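PDB 6NSI: manganese-binding protein from Chlamydia trachomatis, which binds ferrous iron by preference, as well as manganese and nickel ions, and delivers them to the membrane permease of an ABC transporter for import. Local coordinates for residues I2-M7 and D13-I18; D147-R152 and S268-N273; I195-L200 and D235-I240. One frame throughout, in Å; residues are numbered along the deposited sequence.

Interaction 1: residues I2-M7 and D13-I18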
ATOM      1  N   ILE A   2     -26.128   6.956  -9.412  1.00 52.28           N
ATOM      2  CA  ILE A   2     -25.775   6.193  -8.216  1.00 53.79           C
ATOM      3  C   ILE A   2     -24.318   6.469  -7.845  1.00 57.44           C
ATOM      4  O   ILE A   2     -23.454   6.592  -8.724  1.00 55.33           O
ATOM      5  CB  ILE A   2     -26.021   4.689  -8.451  1.00 47.09           C
ATOM      6  CG1 ILE A   2     -27.439   4.453  -8.973  1.00 58.54           C
ATOM      7  CG2 ILE A   2     -25.805   3.897  -7.180  1.00 49.92           C
ATOM      8  CD1 ILE A   2     -27.496   3.855 -10.353  1.00 51.20           C
ATOM      9  N   TYR A   3     -24.040   6.569  -6.542  1.00 56.12           N
ATOM     10  CA  TYR A   3     -22.721   6.933  -6.026  1.00 47.83           C
ATOM     11  C   TYR A   3     -22.176   5.841  -5.118  1.00 46.70           C
ATOM     12  O   TYR A   3     -22.888   5.343  -4.238  1.00 40.05           O
ATOM     13  CB  TYR A   3     -22.766   8.243  -5.239  1.00 48.78           C
ATOM     14  CG  TYR A   3     -22.891   9.471  -6.106  1.00 54.10           C
ATOM     15  CD1 TYR A   3     -21.786   9.999  -6.757  1.00 52.83           C
ATOM     16  CD2 TYR A   3     -24.126  10.096  -6.283  1.00 56.17           C
ATOM     17  CE1 TYR A   3     -21.901  11.123  -7.556  1.00 62.99           C
ATOM     18  CE2 TYR A   3     -24.251  11.219  -7.077  1.00 60.25           C
ATOM     19  CZ  TYR A   3     -23.137  11.731  -7.710  1.00 65.98           C
ATOM     20  OH  TYR A   3     -23.257  12.849  -8.504  1.00 72.88           O
ATOM     21  N   VAL A   4     -20.904   5.501  -5.316  1.00 48.31           N
ATOM     22  CA  VAL A   4     -20.171   4.601  -4.435  1.00 41.96           C
ATOM     23  C   VAL A   4     -18.904   5.318  -3.977  1.00 40.84           C
ATOM     24  O   VAL A   4     -18.220   5.956  -4.787  1.00 42.69           O
ATOM     25  CB  VAL A   4     -19.844   3.269  -5.133  1.00 44.53           C
ATOM     26  CG1 VAL A   4     -18.813   2.477  -4.321  1.00 39.23           C
ATOM     27  CG2 VAL A   4     -21.119   2.469  -5.330  1.00 45.98           C
ATOM     28  N   LEU A   5     -18.603   5.230  -2.683  1.00 40.34           N
ATOM     29  CA  LEU A   5     -17.498   5.964  -2.073  1.00 39.59           C
ATOM     30  C   LEU A   5     -16.354   5.015  -1.738  1.00 36.89           C
ATOM     31  O   LEU A   5     -16.569   3.956  -1.136  1.00 32.79           O
ATOM     32  CB  LEU A   5     -17.952   6.696  -0.804  1.00 37.54           C
ATOM     33  CG  LEU A   5     -16.861   7.513  -0.097  1.00 34.74           C
ATOM     34  CD1 LEU A   5     -16.309   8.577  -1.012  1.00 39.81           C
ATOM     35  CD2 LEU A   5     -17.315   8.148   1.200  1.00 35.40           C
ATOM     36  N   SER A   6     -15.143   5.395  -2.135  1.00 38.53           N
ATOM     37  CA  SER A   6     -13.927   4.715  -1.717  1.00 32.46           C
ATOM     38  C   SER A   6     -13.088   5.660  -0.862  1.00 32.80           C
ATOM     39  O   SER A   6     -12.983   6.852  -1.161  1.00 31.95           O
ATOM     40  CB  SER A   6     -13.109   4.244  -2.921  1.00 32.82           C
ATOM     41  OG  SER A   6     -13.813   3.285  -3.696  1.00 33.18           O
ATOM     42  N   MET A   7     -12.473   5.120   0.193  1.00 34.29           N
ATOM     43  CA  MET A   7     -11.702   5.976   1.095  1.00 29.43           C
ATOM     44  C   MET A   7     -10.493   6.601   0.396  1.00 32.10           C
ATOM     45  O   MET A   7     -10.173   7.772   0.636  1.00 30.07           O
ATOM     46  CB  MET A   7     -11.268   5.184   2.327  1.00 29.57           C
ATOM     47  CG  MET A   7     -12.354   5.079   3.398  1.00 36.63           C
ATOM     48  SD  MET A   7     -12.918   6.701   3.967  1.00 35.54           S
ATOM     49  CE  MET A   7     -11.371   7.433   4.494  1.00 33.67           C
ATOM     50  N   ASP A  13      -9.527   3.024  -7.591  1.00 34.34           N
ATOM     51  CA  ASP A  13      -9.213   2.663  -8.970  1.00 36.76           C
ATOM     52  C   ASP A  13      -9.567   1.224  -9.282  1.00 35.03           C
ATOM     53  O   ASP A  13      -9.774   0.887 -10.454  1.00 39.72           O
ATOM     54  CB  ASP A  13      -7.741   2.918  -9.255  1.00 30.48           C
ATOM     55  CG  ASP A  13      -7.393   4.396  -9.187  1.00 40.45           C
ATOM     56  OD1 ASP A  13      -8.318   5.228  -9.033  1.00 35.41           O
ATOM     57  OD2 ASP A  13      -6.199   4.727  -9.282  1.00 37.06           O
ATOM     58  N   CYS A  14      -9.646   0.369  -8.265  1.00 38.10           N
ATOM     59  CA  CYS A  14     -10.094  -1.001  -8.487  1.00 31.72           C
ATOM     60  C   CYS A  14     -11.617  -1.079  -8.532  1.00 45.46           C
ATOM     61  O   CYS A  14     -12.175  -1.766  -9.396  1.00 36.48           O
ATOM     62  CB  CYS A  14      -9.535  -1.922  -7.402  1.00 31.09           C
ATOM     63  SG  CYS A  14      -7.680  -1.925  -7.276  1.00 32.39           S
ATOM     64  N   VAL A  15     -12.304  -0.373  -7.621  1.00 40.12           N
ATOM     65  CA  VAL A  15     -13.770  -0.334  -7.655  1.00 35.39           C
ATOM     66  C   VAL A  15     -14.253   0.170  -9.009  1.00 43.35           C
ATOM     67  O   VAL A  15     -15.149  -0.415  -9.627  1.00 45.13           O
ATOM     68  CB  VAL A  15     -14.318   0.537  -6.506  1.00 38.37           C
ATOM     69  CG1 VAL A  15     -15.830   0.692  -6.640  1.00 37.46           C
ATOM     70  CG2 VAL A  15     -13.995  -0.073  -5.154  1.00 35.06           C
ATOM     71  N   SER A  16     -13.650   1.262  -9.496  1.00 38.23           N
ATOM     72  CA  SER A  16     -14.097   1.871 -10.745  1.00 39.69           C
ATOM     73  C   SER A  16     -13.923   0.930 -11.928  1.00 47.50           C
ATOM     74  O   SER A  16     -14.687   1.010 -12.900  1.00 43.09           O
ATOM     75  CB  SER A  16     -13.337   3.176 -10.994  1.00 41.85           C
ATOM     76  OG  SER A  16     -13.526   4.076  -9.913  1.00 43.17           O
ATOM     77  N   ARG A  17     -12.925   0.039 -11.866  1.00 45.92           N
ATOM     78  CA  ARG A  17     -12.719  -0.931 -12.937  1.00 47.26           C
ATOM     79  C   ARG A  17     -13.794  -2.010 -12.924  1.00 47.51           C
ATOM     80  O   ARG A  17     -14.194  -2.494 -13.986  1.00 49.66           O
ATOM     81  CB  ARG A  17     -11.326  -1.570 -12.826  1.00 42.57           C
ATOM     82  CG  ARG A  17     -10.188  -0.797 -13.514  1.00 42.05           C
ATOM     83  CD  ARG A  17     -10.168  -1.043 -15.027  1.00 47.06           C
ATOM     84  NE  ARG A  17      -9.247  -2.104 -15.453  1.00 55.30           N
ATOM     85  CZ  ARG A  17      -9.628  -3.294 -15.926  1.00 57.69           C
ATOM     86  NH1 ARG A  17     -10.919  -3.602 -16.021  1.00 55.29           N
ATOM     87  NH2 ARG A  17      -8.715  -4.188 -16.300  1.00 53.14           N
ATOM     88  N   ILE A  18     -14.264  -2.402 -11.740  1.00 44.34           N
ATOM     89  CA  ILE A  18     -15.347  -3.378 -11.672  1.00 45.65           C
ATOM     90  C   ILE A  18     -16.648  -2.775 -12.181  1.00 50.76           C
ATOM     91  O   ILE A  18     -17.396  -3.428 -12.912  1.00 49.41           O
ATOM     92  CB  ILE A  18     -15.511  -3.910 -10.240  1.00 44.63           C
ATOM     93  CG1 ILE A  18     -14.285  -4.717  -9.825  1.00 41.42           C
ATOM     94  CG2 ILE A  18     -16.783  -4.758 -10.128  1.00 46.98           C
ATOM     95  CD1 ILE A  18     -14.240  -4.989  -8.340  1.00 38.59           C
TER

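Interaction 2: residues D147-R152 and S268-N273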
ATOM      1  N   ASP A 147       1.261  -9.375 -10.775  1.00 28.70           N
ATOM      2  CA  ASP A 147       1.959  -9.980  -9.643  1.00 32.45           C
ATOM      3  C   ASP A 147       3.108 -10.876 -10.104  1.00 36.84           C
ATOM      4  O   ASP A 147       4.210 -10.823  -9.541  1.00 33.23           O
ATOM      5  CB  ASP A 147       0.957 -10.757  -8.781  1.00 31.27           C
ATOM      6  CG  ASP A 147       1.611 -11.451  -7.611  1.00 38.00           C
ATOM      7  OD1 ASP A 147       2.129 -10.750  -6.706  1.00 38.85           O
ATOM      8  OD2 ASP A 147       1.630 -12.697  -7.607  1.00 40.86           O
ATOM      9  N   ARG A 148       2.866 -11.714 -11.119  1.00 34.57           N
ATOM     10  CA  ARG A 148       3.935 -12.535 -11.680  1.00 35.00           C
ATOM     11  C   ARG A 148       5.063 -11.666 -12.215  1.00 35.01           C
ATOM     12  O   ARG A 148       6.246 -11.965 -11.997  1.00 34.05           O
ATOM     13  CB  ARG A 148       3.390 -13.430 -12.806  1.00 37.51           C
ATOM     14  CG  ARG A 148       2.633 -14.668 -12.344  1.00 46.34           C
ATOM     15  CD  ARG A 148       2.384 -15.666 -13.496  1.00 42.48           C
ATOM     16  NE  ARG A 148       1.628 -15.080 -14.604  1.00 52.84           N
ATOM     17  CZ  ARG A 148       0.301 -14.946 -14.633  1.00 54.16           C
ATOM     18  NH1 ARG A 148      -0.443 -15.349 -13.605  1.00 50.20           N
ATOM     19  NH2 ARG A 148      -0.288 -14.395 -15.691  1.00 52.55           N
ATOM     20  N   TRP A 149       4.713 -10.604 -12.953  1.00 32.31           N
ATOM     21  CA  TRP A 149       5.715  -9.686 -13.487  1.00 35.84           C
ATOM     22  C   TRP A 149       6.558  -9.070 -12.375  1.00 30.58           C
ATOM     23  O   TRP A 149       7.784  -8.963 -12.499  1.00 30.89           O
ATOM     24  CB  TRP A 149       5.037  -8.585 -14.305  1.00 29.30           C
ATOM     25  CG  TRP A 149       5.967  -7.444 -14.628  1.00 33.74           C
ATOM     26  CD1 TRP A 149       6.917  -7.409 -15.614  1.00 33.95           C
ATOM     27  CD2 TRP A 149       6.051  -6.183 -13.947  1.00 32.83           C
ATOM     28  NE1 TRP A 149       7.572  -6.199 -15.601  1.00 32.14           N
ATOM     29  CE2 TRP A 149       7.064  -5.430 -14.585  1.00 30.11           C
ATOM     30  CE3 TRP A 149       5.362  -5.617 -12.866  1.00 25.36           C
ATOM     31  CZ2 TRP A 149       7.416  -4.134 -14.171  1.00 31.94           C
ATOM     32  CZ3 TRP A 149       5.697  -4.328 -12.459  1.00 24.41           C
ATOM     33  CH2 TRP A 149       6.720  -3.599 -13.112  1.00 35.09           C
ATOM     34  N   ALA A 150       5.914  -8.646 -11.284  1.00 27.27           N
ATOM     35  CA  ALA A 150       6.647  -8.043 -10.167  1.00 28.76           C
ATOM     36  C   ALA A 150       7.598  -9.052  -9.535  1.00 30.23           C
ATOM     37  O   ALA A 150       8.784  -8.765  -9.323  1.00 26.95           O
ATOM     38  CB  ALA A 150       5.664  -7.502  -9.124  1.00 23.52           C
ATOM     39  N   ALA A 151       7.090 -10.258  -9.245  1.00 33.18           N
ATOM     40  CA  ALA A 151       7.912 -11.269  -8.597  1.00 30.86           C
ATOM     41  C   ALA A 151       9.112 -11.620  -9.462  1.00 30.10           C
ATOM     42  O   ALA A 151      10.232 -11.747  -8.960  1.00 28.71           O
ATOM     43  CB  ALA A 151       7.069 -12.507  -8.298  1.00 32.60           C
ATOM     44  N   ARG A 152       8.900 -11.739 -10.775  1.00 32.74           N
ATOM     45  CA  ARG A 152       9.997 -12.066 -11.676  1.00 34.29           C
ATOM     46  C   ARG A 152      11.010 -10.929 -11.752  1.00 30.86           C
ATOM     47  O   ARG A 152      12.225 -11.170 -11.691  1.00 29.18           O
ATOM     48  CB  ARG A 152       9.452 -12.407 -13.068  1.00 39.49           C
ATOM     49  CG  ARG A 152       8.878 -13.828 -13.188  1.00 48.35           C
ATOM     50  CD  ARG A 152       7.793 -13.933 -14.277  1.00 54.54           C
ATOM     51  NE  ARG A 152       7.881 -12.826 -15.236  1.00 60.87           N
ATOM     52  CZ  ARG A 152       6.840 -12.247 -15.845  1.00 59.29           C
ATOM     53  NH1 ARG A 152       5.595 -12.656 -15.607  1.00 47.53           N
ATOM     54  NH2 ARG A 152       7.047 -11.240 -16.694  1.00 59.54           N
ATOM     55  N   SER A 268      -0.476   1.704 -12.456  1.00 30.31           N
ATOM     56  CA  SER A 268       0.776   2.275 -12.933  1.00 33.84           C
ATOM     57  C   SER A 268       1.709   2.620 -11.775  1.00 29.92           C
ATOM     58  O   SER A 268       2.934   2.574 -11.931  1.00 33.03           O
ATOM     59  CB  SER A 268       0.489   3.520 -13.779  1.00 38.48           C
ATOM     60  OG  SER A 268      -0.426   3.226 -14.832  1.00 45.23           O
ATOM     61  N   THR A 269       1.149   2.977 -10.618  1.00 29.20           N
ATOM     62  CA  THR A 269       1.965   3.301  -9.449  1.00 30.15           C
ATOM     63  C   THR A 269       2.698   2.064  -8.935  1.00 24.94           C
ATOM     64  O   THR A 269       3.901   2.120  -8.645  1.00 25.65           O
ATOM     65  CB  THR A 269       1.091   3.900  -8.346  1.00 27.93           C
ATOM     66  OG1 THR A 269       0.498   5.116  -8.816  1.00 30.58           O
ATOM     67  CG2 THR A 269       1.951   4.207  -7.122  1.00 27.92           C
ATOM     68  N   PHE A 270       1.983   0.940  -8.817  1.00 29.01           N
ATOM     69  CA  PHE A 270       2.615  -0.331  -8.476  1.00 27.91           C
ATOM     70  C   PHE A 270       3.742  -0.653  -9.452  1.00 30.84           C
ATOM     71  O   PHE A 270       4.856  -1.017  -9.046  1.00 29.65           O
ATOM     72  CB  PHE A 270       1.558  -1.442  -8.460  1.00 27.88           C
ATOM     73  CG  PHE A 270       2.120  -2.820  -8.199  1.00 30.05           C
ATOM     74  CD1 PHE A 270       2.334  -3.259  -6.898  1.00 21.15           C
ATOM     75  CD2 PHE A 270       2.412  -3.686  -9.261  1.00 28.76           C
ATOM     76  CE1 PHE A 270       2.841  -4.525  -6.651  1.00 26.55           C
ATOM     77  CE2 PHE A 270       2.917  -4.967  -9.026  1.00 23.55           C
ATOM     78  CZ  PHE A 270       3.134  -5.386  -7.720  1.00 25.82           C
ATOM     79  N   GLN A 271       3.477  -0.498 -10.754  1.00 27.15           N
ATOM     80  CA  GLN A 271       4.519  -0.737 -11.749  1.00 32.27           C
ATOM     81  C   GLN A 271       5.721   0.174 -11.514  1.00 29.98           C
ATOM     82  O   GLN A 271       6.870  -0.291 -11.505  1.00 28.01           O
ATOM     83  CB  GLN A 271       3.965  -0.539 -13.158  1.00 32.04           C
ATOM     84  CG  GLN A 271       2.870  -1.537 -13.526  1.00 28.71           C
ATOM     85  CD  GLN A 271       2.300  -1.313 -14.924  1.00 41.01           C
ATOM     86  OE1 GLN A 271       1.861  -0.211 -15.268  1.00 39.41           O
ATOM     87  NE2 GLN A 271       2.303  -2.369 -15.738  1.00 43.30           N
ATOM     88  N   HIS A 272       5.474   1.477 -11.316  1.00 22.56           N
ATOM     89  CA  HIS A 272       6.571   2.414 -11.083  1.00 30.68           C
ATOM     90  C   HIS A 272       7.392   2.018  -9.858  1.00 29.08           C
ATOM     91  O   HIS A 272       8.631   2.086  -9.881  1.00 29.42           O
ATOM     92  CB  HIS A 272       6.040   3.841 -10.913  1.00 28.23           C
ATOM     93  CG  HIS A 272       7.057   4.789 -10.350  1.00 35.51           C
ATOM     94  ND1 HIS A 272       7.811   5.633 -11.142  1.00 36.81           N
ATOM     95  CD2 HIS A 272       7.467   5.004  -9.073  1.00 38.64           C
ATOM     96  CE1 HIS A 272       8.628   6.335 -10.375  1.00 41.73           C
ATOM     97  NE2 HIS A 272       8.445   5.966  -9.118  1.00 37.79           N
ATOM     98  N   ASN A 273       6.715   1.634  -8.767  1.00 26.72           N
ATOM     99  CA  ASN A 273       7.426   1.229  -7.558  1.00 24.12           C
ATOM    100  C   ASN A 273       8.317   0.026  -7.832  1.00 23.49           C
ATOM    101  O   ASN A 273       9.465  -0.022  -7.380  1.00 23.16           O
ATOM    102  CB  ASN A 273       6.432   0.903  -6.445  1.00 22.81           C
ATOM    103  CG  ASN A 273       5.905   2.149  -5.737  1.00 26.76           C
ATOM    104  OD1 ASN A 273       6.452   3.250  -5.872  1.00 23.87           O
ATOM    105  ND2 ASN A 273       4.848   1.972  -4.966  1.00 17.84           N
TER

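Interaction 3: residues I195-L200 and D235-I240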
ATOM      1  N   ILE A 195      13.714  -1.639   6.371  1.00 18.63           N
ATOM      2  CA  ILE A 195      13.831  -0.766   7.546  1.00 21.04           C
ATOM      3  C   ILE A 195      13.447   0.650   7.134  1.00 20.94           C
ATOM      4  O   ILE A 195      13.509   1.015   5.955  1.00 17.13           O
ATOM      5  CB  ILE A 195      15.260  -0.791   8.160  1.00 18.06           C
ATOM      6  CG1 ILE A 195      15.220  -0.323   9.626  1.00 23.10           C
ATOM      7  CG2 ILE A 195      16.199   0.102   7.360  1.00 19.43           C
ATOM      8  CD1 ILE A 195      16.512  -0.537  10.380  1.00 29.59           C
ATOM      9  N   SER A 196      13.048   1.462   8.117  1.00 20.96           N
ATOM     10  CA  SER A 196      12.662   2.843   7.872  1.00 17.73           C
ATOM     11  C   SER A 196      12.761   3.585   9.191  1.00 21.48           C
ATOM     12  O   SER A 196      12.534   2.984  10.251  1.00 20.22           O
ATOM     13  CB  SER A 196      11.236   2.943   7.290  1.00 21.04           C
ATOM     14  OG  SER A 196      10.268   2.378   8.152  1.00 23.33           O
ATOM     15  N   PRO A 197      13.141   4.863   9.177  1.00 20.22           N
ATOM     16  CA  PRO A 197      13.246   5.607  10.449  1.00 20.85           C
ATOM     17  C   PRO A 197      11.889   5.899  11.062  1.00 24.01           C
ATOM     18  O   PRO A 197      11.767   5.986  12.288  1.00 28.15           O
ATOM     19  CB  PRO A 197      13.989   6.888  10.049  1.00 22.64           C
ATOM     20  CG  PRO A 197      13.673   7.090   8.600  1.00 23.86           C
ATOM     21  CD  PRO A 197      13.452   5.690   7.995  1.00 18.72           C
ATOM     22  N   GLU A 198      10.862   6.037  10.241  1.00 23.10           N
ATOM     23  CA  GLU A 198       9.490   6.216  10.693  1.00 23.15           C
ATOM     24  C   GLU A 198       8.761   4.873  10.695  1.00 33.31           C
ATOM     25  O   GLU A 198       9.038   4.001   9.866  1.00 26.50           O
ATOM     26  CB  GLU A 198       8.777   7.213   9.776  1.00 24.20           C
ATOM     27  CG  GLU A 198       7.315   7.516  10.145  1.00 35.04           C
ATOM     28  CD  GLU A 198       7.191   8.219  11.481  1.00 38.30           C
ATOM     29  OE1 GLU A 198       7.216   7.515  12.523  1.00 40.34           O
ATOM     30  OE2 GLU A 198       7.076   9.471  11.470  1.00 38.39           O
ATOM     31  N   GLY A 199       7.811   4.713  11.628  1.00 38.48           N
ATOM     32  CA  GLY A 199       7.046   3.485  11.756  1.00 30.48           C
ATOM     33  C   GLY A 199       5.900   3.382  10.767  1.00 28.69           C
ATOM     34  O   GLY A 199       5.982   3.860   9.630  1.00 24.94           O
ATOM     35  N   LEU A 200       4.765   2.803  11.159  1.00 26.83           N
ATOM     36  CA  LEU A 200       3.603   2.605  10.233  1.00 30.83           C
ATOM     37  C   LEU A 200       2.861   3.899   9.825  1.00 29.74           C
ATOM     38  O   LEU A 200       2.273   3.910   8.770  1.00 29.29           O
ATOM     39  CB  LEU A 200       2.622   1.628  10.893  1.00 34.31           C
ATOM     40  CG  LEU A 200       3.081   0.181  11.046  1.00 31.22           C
ATOM     41  CD1 LEU A 200       2.078  -0.632  11.827  1.00 38.75           C
ATOM     42  CD2 LEU A 200       3.351  -0.478   9.717  1.00 23.81           C
ATOM     43  N   ASP A 235      13.261  14.855   5.679  1.00 35.36           N
ATOM     44  CA  ASP A 235      14.358  15.240   6.571  1.00 36.46           C
ATOM     45  C   ASP A 235      15.119  14.018   7.088  1.00 34.18           C
ATOM     46  O   ASP A 235      16.348  13.969   7.017  1.00 29.29           O
ATOM     47  CB  ASP A 235      13.830  16.075   7.749  1.00 42.16           C
ATOM     48  CG  ASP A 235      13.278  17.448   7.324  1.00 45.13           C
ATOM     49  OD1 ASP A 235      13.406  17.831   6.132  1.00 42.72           O
ATOM     50  OD2 ASP A 235      12.697  18.141   8.198  1.00 47.70           O
ATOM     51  N   ALA A 236      14.403  12.999   7.579  1.00 29.88           N
ATOM     52  CA  ALA A 236      15.070  11.882   8.249  1.00 28.59           C
ATOM     53  C   ALA A 236      15.985  11.110   7.293  1.00 28.28           C
ATOM     54  O   ALA A 236      17.149  10.833   7.613  1.00 28.17           O
ATOM     55  CB  ALA A 236      14.027  10.947   8.870  1.00 34.59           C
ATOM     56  N   LEU A 237      15.483  10.748   6.113  1.00 31.95           N
ATOM     57  CA  LEU A 237      16.340  10.029   5.173  1.00 29.63           C
ATOM     58  C   LEU A 237      17.499  10.907   4.714  1.00 35.38           C
ATOM     59  O   LEU A 237      18.610  10.414   4.507  1.00 29.21           O
ATOM     60  CB  LEU A 237      15.528   9.508   3.972  1.00 31.50           C
ATOM     61  CG  LEU A 237      14.744   8.191   4.121  1.00 33.08           C
ATOM     62  CD1 LEU A 237      13.889   7.861   2.856  1.00 27.06           C
ATOM     63  CD2 LEU A 237      15.625   6.996   4.500  1.00 21.58           C
ATOM     64  N   ARG A 238      17.274  12.217   4.565  1.00 36.10           N
ATOM     65  CA  ARG A 238      18.386  13.067   4.154  1.00 31.48           C
ATOM     66  C   ARG A 238      19.463  13.124   5.235  1.00 31.83           C
ATOM     67  O   ARG A 238      20.656  13.100   4.913  1.00 28.50           O
ATOM     68  CB  ARG A 238      17.896  14.466   3.782  1.00 35.00           C
ATOM     69  CG  ARG A 238      17.154  14.484   2.447  1.00 41.58           C
ATOM     70  CD  ARG A 238      17.475  15.729   1.621  1.00 52.60           C
ATOM     71  NE  ARG A 238      17.284  15.508   0.185  1.00 45.02           N
ATOM     72  CZ  ARG A 238      16.091  15.389  -0.393  1.00 52.22           C
ATOM     73  NH1 ARG A 238      14.993  15.480   0.350  1.00 49.90           N
ATOM     74  NH2 ARG A 238      15.985  15.185  -1.707  1.00 46.26           N
ATOM     75  N   LYS A 239      19.059  13.155   6.517  1.00 30.14           N
ATOM     76  CA  LYS A 239      20.019  13.085   7.626  1.00 33.35           C
ATOM     77  C   LYS A 239      20.736  11.746   7.664  1.00 38.60           C
ATOM     78  O   LYS A 239      21.952  11.694   7.894  1.00 36.95           O
ATOM     79  CB  LYS A 239      19.332  13.291   8.979  1.00 33.07           C
ATOM     80  CG  LYS A 239      18.657  14.616   9.195  1.00 34.97           C
ATOM     81  CD  LYS A 239      17.908  14.576  10.530  1.00 43.50           C
ATOM     82  CE  LYS A 239      17.131  15.873  10.795  1.00 56.20           C
ATOM     83  NZ  LYS A 239      17.730  17.048  10.093  1.00 62.40           N
ATOM     84  N   ILE A 240      19.992  10.651   7.509  1.00 33.61           N
ATOM     85  CA  ILE A 240      20.605   9.323   7.493  1.00 30.58           C
ATOM     86  C   ILE A 240      21.686   9.258   6.427  1.00 32.33           C
ATOM     87  O   ILE A 240      22.800   8.773   6.673  1.00 33.37           O
ATOM     88  CB  ILE A 240      19.521   8.246   7.281  1.00 25.10           C
ATOM     89  CG1 ILE A 240      18.723   8.028   8.564  1.00 23.33           C
ATOM     90  CG2 ILE A 240      20.141   6.918   6.854  1.00 25.51           C
ATOM     91  CD1 ILE A 240      17.330   7.461   8.322  1.00 22.63           C
TER

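Interaction 1: residues I2-M7 and D13-I18
Val4 and Val15 each set CG1 opposite the backbone N (chi1 167° and 174°), and these two methyls are the ones that meet, CG1 of Val4 lying 4.2 Å from CG1 of Val15. The two branched side chains approach aslant, an apolar touch at the outer limit of van der Waals range. The other methyl of Val15 is taken up by Ser6: OG of Ser6 stands 3.7 Å from CG2 of Val15. The Ser6 hydroxyl thus lies against hydrocarbon, in a contact of packing and not of hydrogen bonding. One valine of helix 9-19 therefore spans two residues of strand 3-6 that point to the same side, with Leu5 between them turned to the other. This is the first strand-to-helix packing of a right-handed beta-alpha-beta unit, strand 3-6, helix 9-19 and strand 24-27, in a parallel sheet. Phe55 of the neighbouring strand 54-56 touches both valines, and Asn25 of strand 24-27 reaches Val15 as well. The CA atoms of Ser6 and Val15 are 7.8 Å apart, so the helix rides over the sheet on short side chains. Elsewhere on the helix Cys14 and Ile18 pack on helix 107-124.

Interaction 2: residues D147-R152 and S268-N273
The methyl CB of Ala150 sits 3.6 Å from CZ of Phe270 and 3.7 Å from its CE2, meeting the outer end of the ring obliquely in the shortest side-chain approach of the contact. The phenyl gets there because its CG is anti to the backbone N (chi1 177°), which carries the ring across to the other helix. Trp149 adds a looser apolar touch, with CZ3 4.5 Å from CE2 of Phe270.

The second kind of contact joins an aromatic edge to polar and aliphatic parts of Gln271. The six-membered end of the indole is directed at the backbone of Gln271, with CZ3 of Trp149 3.8 Å from CA of Gln271. Carbonyl O of Gln271 lies in the indole plane beyond its rim, 3.7 Å from CH2 of Trp149. CG of Gln271 is 4.1 Å from CZ3 of Trp149, its chain crossing the indole at about a right angle with the amide plane turned 72° from the ring.

Helix 129-154 is the long helix that links the two lobes in solute-binding protein family 9, and helix 266-280 lies along it nearly parallel, the local axes 12° apart in direction and 10.9 Å apart at closest approach. Tyr178 of helix 172-178 touches Ala150 and Phe270, while Val274 continues the interface beside Trp149 and Ala150.

A hydrogen bond from NE1 to the carbonyl O of Leu286 fixes the turn of the indole. The contact itself is mainly van der Waals, with the Gln271 carbonyl O facing the C-H edge of the ring as a probably mildly favourable polar touch.

Interaction 3: residues I195-L200 and D235-I240
The loop that follows strand 194-195 carries Pro197, whose ring packs on the first turns of helix 235-242 in the half of the protein that supplies His168 and Asp260 to the iron. Pro197 makes every cross-contact from its own side, meeting three helix residues. Its CG lies 3.7 Å from CD1 of Ile240, and that same methyl is 3.8 Å from CB of Pro197, so the end of the isoleucine chain lies over one face of the pyrrolidine, offset toward CG and CB. The two side chains meet at a slant. Ile240 keeps CG1 anti to its carbonyl carbon (chi1 -76°), and CD1 is carried on from there to the proline. One helical turn earlier, CB of Ala236 is 3.9 Å from the same Pro197 CG, but meets the ring there at its edge. Leu237 contributes a looser contact, its CD2 4.3 Å from CD of Pro197.

The fold places the helix against two further elements: Ile240 also packs on Ile211 and Ile218 of helix 208-221, and Leu237 on Val165 of strand 164-165, the neighbour of strand 194-195. The loop itself is tied by polar groups. Ser196 OG donates to the carbonyl O of Glu198 at 2.7 Å, nearly in line with the C=O bond (165°). Gly199 N gives a hydrogen bond to OE1 of Glu198 at 3.0 Å, using the anti lone pair of the carboxylate. Together these bonds hold the backbone just beyond the proline. A backbone hydrogen bond between Gly199 and Asn169 ties the loop to the residue next to the iron ligand His168, whose side chain is about 7 Å from that of Pro197.

How the interactions relate
The iron(III) is held by His36, His102, His168 and Asp260; the three contacts lie at different places in the chain and do not touch one another, and interaction 1 is away from the metal site. Interactions 1 and 3 lie on opposite sides of the chain's centre, their centres 33 Å apart, consistent with the two halves of a metal-binding solute receptor. Interaction 2 has its nearest atoms about 7 Å from interaction 1 and about 12 Å from interaction 3, which falls in sequence between its two segments. Interactions 2 and 3 come nearest the site: the Phe270 side chain is about 11 Å from that of His102, and the Pro197 side chain about 12 Å from the iron.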